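PDB 3BUU: uncharacterized LolA superfamily protein NE2245 from Nitrosomonas europaea ATCC 19718, which is of unknown function but belongs to the LolA superfamily and may, like LolA, carry lipoproteins across the periplasm toward the outer membrane. Local coordinates for residues Ala70-Phe81 against Ile219-Arg227; Leu97-Asp105 against Met193-Ser203. One frame throughout, in Å; residues are numbered along the deposited sequence. Where two conformers were deposited one is given.

Contact 1 (Ala70-Phe81 against Ile219-Arg227)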
loop_
_atom_site.group_PDB
_atom_site.type_symbol
_atom_site.label_atom_id
_atom_site.label_comp_id
_atom_site.label_asym_id
_atom_site.label_seq_id
_atom_site.Cartn_x
_atom_site.Cartn_y
_atom_site.Cartn_z
ATOM N N ALA A 70 11.978 -9.172 -7.570
ATOM C CA ALA A 70 11.680 -9.021 -6.159
ATOM C C ALA A 70 12.056 -7.645 -5.708
ATOM O O ALA A 70 12.946 -6.981 -6.301
ATOM C CB ALA A 70 12.393 -10.084 -5.340
ATOM N N ILE A 71 11.384 -7.191 -4.660
ATOM C CA ILE A 71 11.693 -5.906 -4.098
ATOM C C ILE A 71 11.941 -6.089 -2.593
ATOM O O ILE A 71 11.056 -6.590 -1.848
ATOM C CB ILE A 71 10.578 -4.891 -4.348
ATOM C CG1 ILE A 71 10.213 -4.806 -5.842
ATOM C CG2 ILE A 71 10.993 -3.541 -3.796
ATOM C CD1 ILE A 71 8.796 -4.240 -6.080
ATOM N N LEU A 72 13.122 -5.640 -2.144
ATOM C CA LEU A 72 13.526 -5.673 -0.759
ATOM C C LEU A 72 13.479 -4.243 -0.231
ATOM O O LEU A 72 14.093 -3.341 -0.805
ATOM C CB LEU A 72 14.945 -6.198 -0.677
ATOM C CG LEU A 72 15.632 -6.066 0.690
ATOM C CD1 LEU A 72 14.933 -6.866 1.755
ATOM C CD2 LEU A 72 17.079 -6.538 0.570
HETATM N N MSE A 73 12.737 -4.035 0.857
HETATM C CA MSE A 73 12.659 -2.752 1.501
HETATM C C MSE A 73 13.399 -2.810 2.812
HETATM O O MSE A 73 13.145 -3.704 3.664
HETATM C CB MSE A 73 11.206 -2.373 1.730
HETATM C CG MSE A 73 11.053 -1.031 2.419
HETATM SE SE MSE A 73 9.146 -0.647 2.672
HETATM C CE MSE A 73 8.893 -1.585 4.308
ATOM N N LYS A 74 14.299 -1.840 3.008
ATOM C CA LYS A 74 14.959 -1.625 4.300
ATOM C C LYS A 74 14.765 -0.140 4.628
ATOM O O LYS A 74 15.300 0.755 3.918
ATOM C CB LYS A 74 16.461 -1.996 4.193
ATOM C CG LYS A 74 16.768 -3.492 3.731
ATOM C CD LYS A 74 18.280 -3.819 3.636
ATOM C CE LYS A 74 18.729 -3.816 2.202
ATOM N NZ LYS A 74 20.207 -4.028 2.018
ATOM N N GLY A 75 14.030 0.174 5.690
ATOM C CA GLY A 75 13.663 1.556 5.894
ATOM C C GLY A 75 12.878 2.095 4.729
ATOM O O GLY A 75 11.945 1.439 4.299
ATOM N N ARG A 76 13.265 3.249 4.181
ATOM C CA ARG A 76 12.616 3.825 2.999
ATOM C C ARG A 76 13.258 3.477 1.683
ATOM O O ARG A 76 12.804 3.925 0.627
ATOM C CB ARG A 76 12.611 5.325 3.122
ATOM C CG ARG A 76 11.914 5.738 4.344
ATOM C CD ARG A 76 11.099 6.966 4.157
ATOM N NE ARG A 76 10.067 6.953 5.175
ATOM C CZ ARG A 76 10.276 7.305 6.435
ATOM N NH1 ARG A 76 9.290 7.211 7.311
ATOM N NH2 ARG A 76 11.475 7.720 6.828
ATOM N N ASP A 77 14.307 2.663 1.748
ATOM C CA ASP A 77 15.041 2.317 0.536
ATOM C C ASP A 77 14.604 0.966 -0.019
ATOM O O ASP A 77 14.366 0.035 0.755
ATOM C CB ASP A 77 16.521 2.286 0.848
ATOM C CG ASP A 77 17.080 3.665 1.193
ATOM O OD1 ASP A 77 16.977 4.587 0.366
ATOM O OD2 ASP A 77 17.576 3.824 2.313
ATOM N N LEU A 78 14.506 0.886 -1.350
ATOM C CA LEU A 78 14.139 -0.326 -2.043
ATOM C C LEU A 78 15.251 -0.789 -2.941
ATOM O O LEU A 78 15.848 -0.009 -3.657
ATOM C CB LEU A 78 12.936 -0.138 -2.955
ATOM C CG LEU A 78 11.706 0.461 -2.332
ATOM C CD1 LEU A 78 10.613 0.594 -3.397
ATOM C CD2 LEU A 78 11.233 -0.407 -1.225
ATOM N N TRP A 79 15.488 -2.089 -2.921
ATOM C CA TRP A 79 16.401 -2.784 -3.851
ATOM C C TRP A 79 15.520 -3.664 -4.708
ATOM O O TRP A 79 14.695 -4.447 -4.182
ATOM C CB TRP A 79 17.427 -3.672 -3.103
ATOM C CG TRP A 79 18.636 -2.951 -2.460
ATOM C CD1 TRP A 79 18.990 -2.952 -1.134
ATOM C CD2 TRP A 79 19.661 -2.198 -3.136
ATOM N NE1 TRP A 79 20.134 -2.211 -0.944
ATOM C CE2 TRP A 79 20.577 -1.753 -2.156
ATOM C CE3 TRP A 79 19.883 -1.850 -4.466
ATOM C CZ2 TRP A 79 21.671 -0.951 -2.468
ATOM C CZ3 TRP A 79 20.997 -1.067 -4.778
ATOM C CH2 TRP A 79 21.871 -0.635 -3.782
ATOM N N VAL A 80 15.711 -3.580 -6.017
ATOM C CA VAL A 80 14.898 -4.315 -6.954
ATOM C C VAL A 80 15.783 -5.295 -7.746
ATOM O O VAL A 80 16.856 -4.929 -8.257
ATOM C CB VAL A 80 14.158 -3.353 -7.871
ATOM C CG1 VAL A 80 13.242 -4.149 -8.812
ATOM C CG2 VAL A 80 13.382 -2.327 -7.047
ATOM N N PHE A 81 15.383 -6.550 -7.767
ATOM C CA PHE A 81 16.171 -7.628 -8.359
ATOM C C PHE A 81 15.575 -7.891 -9.761
ATOM O O PHE A 81 14.376 -8.160 -9.836
ATOM C CB PHE A 81 16.084 -8.831 -7.413
ATOM C CG PHE A 81 16.709 -8.555 -6.064
ATOM C CD1 PHE A 81 17.979 -9.003 -5.781
ATOM C CD2 PHE A 81 16.058 -7.749 -5.126
ATOM C CE1 PHE A 81 18.570 -8.726 -4.564
ATOM C CE2 PHE A 81 16.648 -7.435 -3.914
ATOM C CZ PHE A 81 17.908 -7.911 -3.624
ATOM N N ILE A 219 16.395 -12.288 7.123
ATOM C CA ILE A 219 15.902 -12.551 5.752
ATOM C C ILE A 219 15.926 -11.311 4.874
ATOM O O ILE A 219 15.816 -11.416 3.650
ATOM C CB ILE A 219 14.476 -13.214 5.664
ATOM C CG1 ILE A 219 13.339 -12.232 6.024
ATOM C CG2 ILE A 219 14.455 -14.496 6.473
ATOM C CD1 ILE A 219 11.940 -12.834 5.752
ATOM N N PHE A 220 16.084 -10.125 5.467
ATOM C CA PHE A 220 15.940 -8.891 4.696
ATOM C C PHE A 220 17.292 -8.494 4.152
ATOM O O PHE A 220 17.872 -7.479 4.539
ATOM C CB PHE A 220 15.266 -7.844 5.560
ATOM C CG PHE A 220 13.854 -8.209 5.885
ATOM C CD1 PHE A 220 12.870 -8.163 4.891
ATOM C CD2 PHE A 220 13.514 -8.653 7.145
ATOM C CE1 PHE A 220 11.561 -8.531 5.194
ATOM C CE2 PHE A 220 12.234 -9.018 7.453
ATOM C CZ PHE A 220 11.237 -8.957 6.482
ATOM N N THR A 221 17.807 -9.333 3.237
ATOM C CA THR A 221 19.144 -9.145 2.637
ATOM C C THR A 221 19.116 -9.547 1.165
ATOM O O THR A 221 18.282 -10.322 0.718
ATOM C CB THR A 221 20.196 -10.030 3.300
ATOM O OG1 THR A 221 19.961 -11.391 2.916
ATOM C CG2 THR A 221 20.230 -9.851 4.811
ATOM N N LYS A 222 20.087 -9.007 0.427
ATOM C CA LYS A 222 20.276 -9.377 -0.960
ATOM C C LYS A 222 20.573 -10.854 -1.147
ATOM O O LYS A 222 20.074 -11.468 -2.068
ATOM C CB LYS A 222 21.386 -8.526 -1.572
ATOM C CG LYS A 222 21.122 -7.032 -1.507
ATOM C CD LYS A 222 22.296 -6.287 -2.140
ATOM C CE LYS A 222 22.153 -4.781 -1.984
ATOM N NZ LYS A 222 23.264 -4.067 -2.680
ATOM N N ASP A 223 21.279 -11.454 -0.192
ATOM C CA ASP A 223 21.602 -12.873 -0.293
ATOM C C ASP A 223 20.371 -13.762 -0.199
ATOM O O ASP A 223 20.275 -14.766 -0.904
ATOM C CB ASP A 223 22.617 -13.271 0.765
ATOM C CG ASP A 223 23.984 -12.754 0.458
ATOM O OD1 ASP A 223 24.344 -12.651 -0.741
ATOM O OD2 ASP A 223 24.697 -12.426 1.424
ATOM N N TYR A 224 19.401 -13.375 0.647
ATOM C CA TYR A 224 18.215 -14.166 0.784
ATOM C C TYR A 224 17.441 -14.223 -0.552
ATOM O O TYR A 224 16.736 -15.175 -0.840
ATOM C CB TYR A 224 17.398 -13.591 1.929
ATOM C CG TYR A 224 16.109 -14.283 2.212
ATOM C CD1 TYR A 224 16.075 -15.474 2.946
ATOM C CD2 TYR A 224 14.914 -13.773 1.751
ATOM C CE1 TYR A 224 14.862 -16.105 3.213
ATOM C CE2 TYR A 224 13.691 -14.394 2.014
ATOM C CZ TYR A 224 13.679 -15.559 2.756
ATOM O OH TYR A 224 12.477 -16.152 3.045
ATOM N N LEU A 225 17.559 -13.157 -1.354
ATOM C CA LEU A 225 16.782 -13.045 -2.599
ATOM C C LEU A 225 17.532 -13.500 -3.860
ATOM O O LEU A 225 17.078 -13.265 -4.973
ATOM C CB LEU A 225 16.232 -11.623 -2.735
ATOM C CG LEU A 225 15.167 -11.293 -1.690
ATOM C CD1 LEU A 225 14.799 -9.822 -1.797
ATOM C CD2 LEU A 225 13.943 -12.145 -1.945
ATOM N N LYS A 226 18.683 -14.150 -3.701
ATOM C CA LYS A 226 19.463 -14.637 -4.850
ATOM C C LYS A 226 18.864 -15.962 -5.279
ATOM O O LYS A 226 19.114 -16.988 -4.667
ATOM C CB LYS A 226 20.940 -14.754 -4.510
ATOM C CG LYS A 226 21.741 -14.999 -5.775
ATOM C CD LYS A 226 23.217 -14.710 -5.616
ATOM C CE LYS A 226 23.955 -14.949 -6.917
ATOM N NZ LYS A 226 24.114 -13.726 -7.692
ATOM N N ARG A 227 17.980 -15.911 -6.265
ATOM C CA ARG A 227 17.195 -17.098 -6.655
ATOM C C ARG A 227 17.125 -17.235 -8.149
ATOM O O ARG A 227 17.367 -16.263 -8.876
ATOM C CB ARG A 227 15.781 -17.024 -6.108
ATOM C CG ARG A 227 15.770 -16.978 -4.621
ATOM C CD ARG A 227 14.444 -16.765 -4.099
ATOM N NE ARG A 227 14.553 -16.458 -2.685
ATOM C CZ ARG A 227 13.607 -16.718 -1.802
ATOM N NH1 ARG A 227 12.470 -17.315 -2.184
ATOM N NH2 ARG A 227 13.807 -16.395 -0.545
HETATM O O HOH W 1 21.778 -7.043 2.016
#
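The indole of Trp79 carries the end of Lys222 on one of its faces, while CE of Lys74 lies in the ring plane at its edge. Lys222 CE stands 3.5 Å from the centroid of the five-membered ring, a CH-pi contact, and the chain continues across the indole until NZ reaches 3.7 Å from the centroid of the six-membered ring, 21° off its normal, in a cation-pi contact. Because Lys222 is extended beyond CG, its aliphatic part first passes the rim of Phe81, where Lys222 CG comes within 3.9 Å of Phe81 CZ. The Phe81 ring takes Leu225 CB over the centre of a face, 10° off the normal, and has the carbonyl oxygen of Ala70 in plane at its edge. The Phe220 ring is approached at its edge by Leu72 CD1, whereas CG1 of the preceding Ile219 covers one face over the centre.

Leu72 reaches both Phe220 and Leu225, and Leu225 reaches Phe81. Leu225 CD1 sits 3.7 Å from Phe81 CE2 and 3.8 Å from Leu72 CB. With CG of Leu72 anti to the backbone N (chi1 169°), its two methyls are sent to different neighbours: CD1 to the backbone and CB of Phe220, CD2 to the carbonyl carbon of Thr221, 3.7 Å away. No direct hydrogen bond spans the segments; one water accepts from Lys222 N at 3.0 Å and, weakly, from Lys74 NZ.

The C-terminal segment 219-227 thus packs against the hairpin 70-74/77-81, among the antiparallel strands of this LolA-superfamily fold. Strand 55-62 pairs with 70-74 and meets Phe220 through Asn55 and Ile57, strand 89-91 pairs with 77-81, and helix 103-107 receives Ile71, Met73 and Leu78.

Contact 2 (Leu97-Asp105 against Met193-Ser203)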
loop_
_atom_site.group_PDB
_atom_site.type_symbol
_atom_site.label_atom_id
_atom_site.label_comp_id
_atom_site.label_asym_id
_atom_site.label_seq_id
_atom_site.Cartn_x
_atom_site.Cartn_y
_atom_site.Cartn_z
ATOM N N LEU A 97 4.651 0.640 -9.436
ATOM C CA LEU A 97 4.709 -0.809 -9.440
ATOM C C LEU A 97 4.025 -1.305 -10.714
ATOM O O LEU A 97 4.688 -1.799 -11.630
ATOM C CB LEU A 97 4.067 -1.360 -8.153
ATOM C CG LEU A 97 4.093 -2.878 -8.046
ATOM C CD1 LEU A 97 5.479 -3.400 -7.704
ATOM C CD2 LEU A 97 3.077 -3.293 -7.046
ATOM N N THR A 98 2.711 -1.178 -10.768
ATOM C CA THR A 98 1.925 -1.545 -11.933
ATOM C C THR A 98 0.635 -0.728 -11.879
ATOM O O THR A 98 0.135 -0.444 -10.777
ATOM C CB THR A 98 1.662 -3.060 -11.975
ATOM O OG1 THR A 98 0.970 -3.353 -13.162
ATOM C CG2 THR A 98 0.839 -3.527 -10.813
ATOM N N GLY A 99 0.100 -0.351 -13.032
ATOM C CA GLY A 99 -1.161 0.347 -13.037
ATOM C C GLY A 99 -1.123 1.581 -12.157
ATOM O O GLY A 99 -0.194 2.371 -12.268
ATOM N N GLN A 100 -2.133 1.720 -11.316
ATOM C CA GLN A 100 -2.261 2.854 -10.428
ATOM C C GLN A 100 -1.646 2.605 -9.061
ATOM O O GLN A 100 -1.953 3.326 -8.123
ATOM C CB GLN A 100 -3.749 3.213 -10.288
ATOM C CG GLN A 100 -4.322 3.723 -11.572
ATOM C CD GLN A 100 -3.632 4.997 -11.987
ATOM O OE1 GLN A 100 -3.642 5.965 -11.255
ATOM N NE2 GLN A 100 -3.056 5.018 -13.199
ATOM N N VAL A 101 -0.774 1.588 -8.953
ATOM C CA VAL A 101 -0.191 1.174 -7.685
ATOM C C VAL A 101 1.254 1.601 -7.624
ATOM O O VAL A 101 2.033 1.296 -8.544
ATOM C CB VAL A 101 -0.335 -0.339 -7.520
ATOM C CG1 VAL A 101 0.139 -0.767 -6.129
ATOM C CG2 VAL A 101 -1.807 -0.771 -7.734
ATOM N N ALA A 102 1.631 2.317 -6.568
ATOM C CA ALA A 102 3.028 2.724 -6.315
ATOM C C ALA A 102 3.720 1.596 -5.540
ATOM O O ALA A 102 3.087 0.832 -4.819
ATOM C CB ALA A 102 3.046 3.977 -5.512
ATOM N N ASN A 103 5.047 1.551 -5.616
ATOM C CA ASN A 103 5.800 0.576 -4.823
ATOM C C ASN A 103 5.412 0.613 -3.348
ATOM O O ASN A 103 5.206 -0.427 -2.729
ATOM C CB ASN A 103 7.289 0.847 -4.978
ATOM C CG ASN A 103 7.819 0.452 -6.347
ATOM O OD1 ASN A 103 7.325 -0.486 -6.961
ATOM N ND2 ASN A 103 8.834 1.174 -6.805
ATOM N N GLY A 104 5.302 1.811 -2.769
ATOM C CA GLY A 104 4.989 1.912 -1.353
ATOM C C GLY A 104 3.590 1.428 -1.022
ATOM O O GLY A 104 3.366 1.027 0.131
ATOM N N ASP A 105 2.661 1.436 -1.982
ATOM C CA ASP A 105 1.352 0.949 -1.691
ATOM C C ASP A 105 1.354 -0.530 -1.347
ATOM O O ASP A 105 0.472 -1.001 -0.634
ATOM C CB ASP A 105 0.408 1.170 -2.884
ATOM C CG ASP A 105 0.167 2.607 -3.246
ATOM O OD1 ASP A 105 0.260 3.469 -2.353
ATOM O OD2 ASP A 105 -0.140 2.856 -4.446
HETATM N N MSE A 193 -7.953 1.552 -6.819
HETATM C CA MSE A 193 -7.168 2.772 -7.063
HETATM C C MSE A 193 -7.470 3.283 -8.448
HETATM O O MSE A 193 -7.272 2.575 -9.431
HETATM C CB MSE A 193 -5.658 2.545 -6.907
HETATM C CG MSE A 193 -5.271 2.254 -5.448
HETATM SE SE MSE A 193 -3.378 2.328 -5.126
HETATM C CE MSE A 193 -3.551 2.093 -3.282
ATOM N N GLU A 194 -7.937 4.530 -8.510
ATOM C CA GLU A 194 -8.434 5.131 -9.743
ATOM C C GLU A 194 -7.528 6.310 -10.103
ATOM O O GLU A 194 -7.210 7.151 -9.249
ATOM C CB GLU A 194 -9.876 5.595 -9.473
ATOM C CG GLU A 194 -10.593 6.257 -10.658
ATOM C CD GLU A 194 -12.000 6.756 -10.269
ATOM O OE1 GLU A 194 -12.540 6.227 -9.277
ATOM O OE2 GLU A 194 -12.572 7.668 -10.925
ATOM N N ASP A 195 -7.101 6.378 -11.365
ATOM C CA ASP A 195 -6.374 7.549 -11.851
ATOM C C ASP A 195 -7.286 8.769 -11.789
ATOM O O ASP A 195 -8.426 8.691 -12.221
ATOM C CB ASP A 195 -5.947 7.321 -13.286
ATOM C CG ASP A 195 -4.916 8.333 -13.766
ATOM O OD1 ASP A 195 -4.535 9.286 -13.041
ATOM O OD2 ASP A 195 -4.496 8.177 -14.917
ATOM N N ALA A 196 -6.763 9.880 -11.254
ATOM C CA ALA A 196 -7.479 11.158 -11.279
ATOM C C ALA A 196 -7.184 11.979 -12.513
ATOM O O ALA A 196 -7.830 12.987 -12.731
ATOM C CB ALA A 196 -7.195 11.977 -10.041
ATOM N N LEU A 197 -6.188 11.561 -13.286
ATOM C CA LEU A 197 -5.786 12.243 -14.494
ATOM C C LEU A 197 -6.482 11.621 -15.709
ATOM O O LEU A 197 -7.700 11.393 -15.676
ATOM C CB LEU A 197 -4.260 12.282 -14.585
ATOM C CG LEU A 197 -3.579 12.976 -13.363
ATOM C CD1 LEU A 197 -2.033 13.035 -13.469
ATOM C CD2 LEU A 197 -4.178 14.346 -12.977
ATOM N N LYS A 198 -5.744 11.337 -16.774
ATOM C CA LYS A 198 -6.347 11.062 -18.076
ATOM C C LYS A 198 -6.304 9.619 -18.556
ATOM O O LYS A 198 -6.855 9.311 -19.621
ATOM C CB LYS A 198 -5.739 12.008 -19.118
ATOM C CG LYS A 198 -6.041 13.455 -18.788
ATOM C CD LYS A 198 -5.886 14.336 -20.008
ATOM C CE LYS A 198 -6.641 15.628 -19.823
ATOM N NZ LYS A 198 -6.972 16.253 -21.138
ATOM N N SER A 199 -5.679 8.713 -17.804
ATOM C CA SER A 199 -5.448 7.374 -18.386
ATOM C C SER A 199 -6.705 6.514 -18.447
ATOM O O SER A 199 -6.739 5.541 -19.182
ATOM C CB SER A 199 -4.359 6.598 -17.647
ATOM O OG SER A 199 -4.856 6.115 -16.409
ATOM N N GLY A 200 -7.651 6.771 -17.551
ATOM C CA GLY A 200 -8.805 5.898 -17.399
ATOM C C GLY A 200 -8.512 4.619 -16.658
ATOM O O GLY A 200 -9.400 3.773 -16.526
ATOM N N GLU A 201 -7.290 4.459 -16.157
ATOM C CA GLU A 201 -6.960 3.224 -15.450
ATOM C C GLU A 201 -7.592 3.151 -14.091
ATOM O O GLU A 201 -7.595 4.119 -13.316
ATOM C CB GLU A 201 -5.464 3.128 -15.251
ATOM C CG GLU A 201 -4.715 2.730 -16.495
ATOM C CD GLU A 201 -3.207 2.746 -16.266
ATOM O OE1 GLU A 201 -2.726 2.851 -15.086
ATOM O OE2 GLU A 201 -2.477 2.627 -17.273
ATOM N N VAL A 202 -8.020 1.936 -13.773
ATOM C CA VAL A 202 -8.446 1.549 -12.428
ATOM C C VAL A 202 -7.737 0.251 -12.078
ATOM O O VAL A 202 -7.778 -0.710 -12.873
ATOM C CB VAL A 202 -9.968 1.361 -12.362
ATOM C CG1 VAL A 202 -10.388 0.862 -10.999
ATOM C CG2 VAL A 202 -10.671 2.667 -12.712
ATOM N N SER A 203 -7.047 0.221 -10.931
ATOM C CA SER A 203 -6.430 -0.992 -10.435
ATOM C C SER A 203 -7.188 -1.508 -9.257
ATOM O O SER A 203 -7.487 -0.767 -8.310
ATOM C CB SER A 203 -4.983 -0.704 -9.992
ATOM O OG SER A 203 -4.170 -0.267 -11.079
#
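A tight type II' turn, Thr98 to Val101, meets the end of the hairpin formed by strands 185-195 and 202-212, and Gln100 at the turn is the residue that enters it. Gln100 N donates to Ser203 OG at 2.9 Å, almost straight at 175°. The Gln100 side chain bends at chi2, which brings the amide over Asp195 and beside Glu201. Gln100 NE2 donates to Glu201 OE1 at 2.9 Å; the acceptor lies in the amide plane of Gln100, but the carboxylate is turned 70° from that plane and is met from above its own. Gln100 OE1 rests 3.2 Å from Asp195 CA, while the amide and the Asp195 carboxylate are only 17° from parallel.

Asp195 is itself held by the hairpin loop. Asp195 OD2 takes Ser199 OG on its anti lone pair at 2.6 Å and Ser199 N from above the plane, and OD1 accepts from Leu197 N in an Asx turn. Ser199 OG in turn accepts from Glu201 N, an ST turn leading into the residue that binds Gln100.

Met193, a selenomethionine, extends beyond CG, putting Met193 SE 3.4 Å from Asp105 OD2 and 3.5 Å from Gln100 O. Val101 CG2 packs on Ser203 CB at 3.9 Å.

Chemically, the join is polar, yet Gln100 and Ser203 are buried. Ser203 OG is also hydrogen-bonded with Thr34 OG1. Lys172 NZ hydrogen-bonds Gln100 O and forms a salt bridge with Asp105 OD2, the two oxygens nearest SE; OD2 also accepts from Ala102 N. Tyr144 OH is bonded to Asp105 OD1. This lysine probably steadies the negative charge of Asp105, and the amide of Gln100 may do the same for Glu201.

How the contacts relate
The two contacts join different parts of the antiparallel strands to segments distant in sequence. Their centres lie 24 Å apart, contact 1 about 17 Å and contact 2 about 12 Å from the centre of the chain. Residues 97-105 fall in sequence between the two segments of contact 1, as do residues 193-203. The hairpin of contact 1 touches the first segment of contact 2 directly: Leu78 CD1 packs on Asn103 CB at 3.7 Å, and Ile71 CD1 on Leu97 CD1 at 3.8 Å. Contact 1 is mainly aromatic and aliphatic, contact 2 mainly hydrogen-bonded. No ligand site is assigned to either contact.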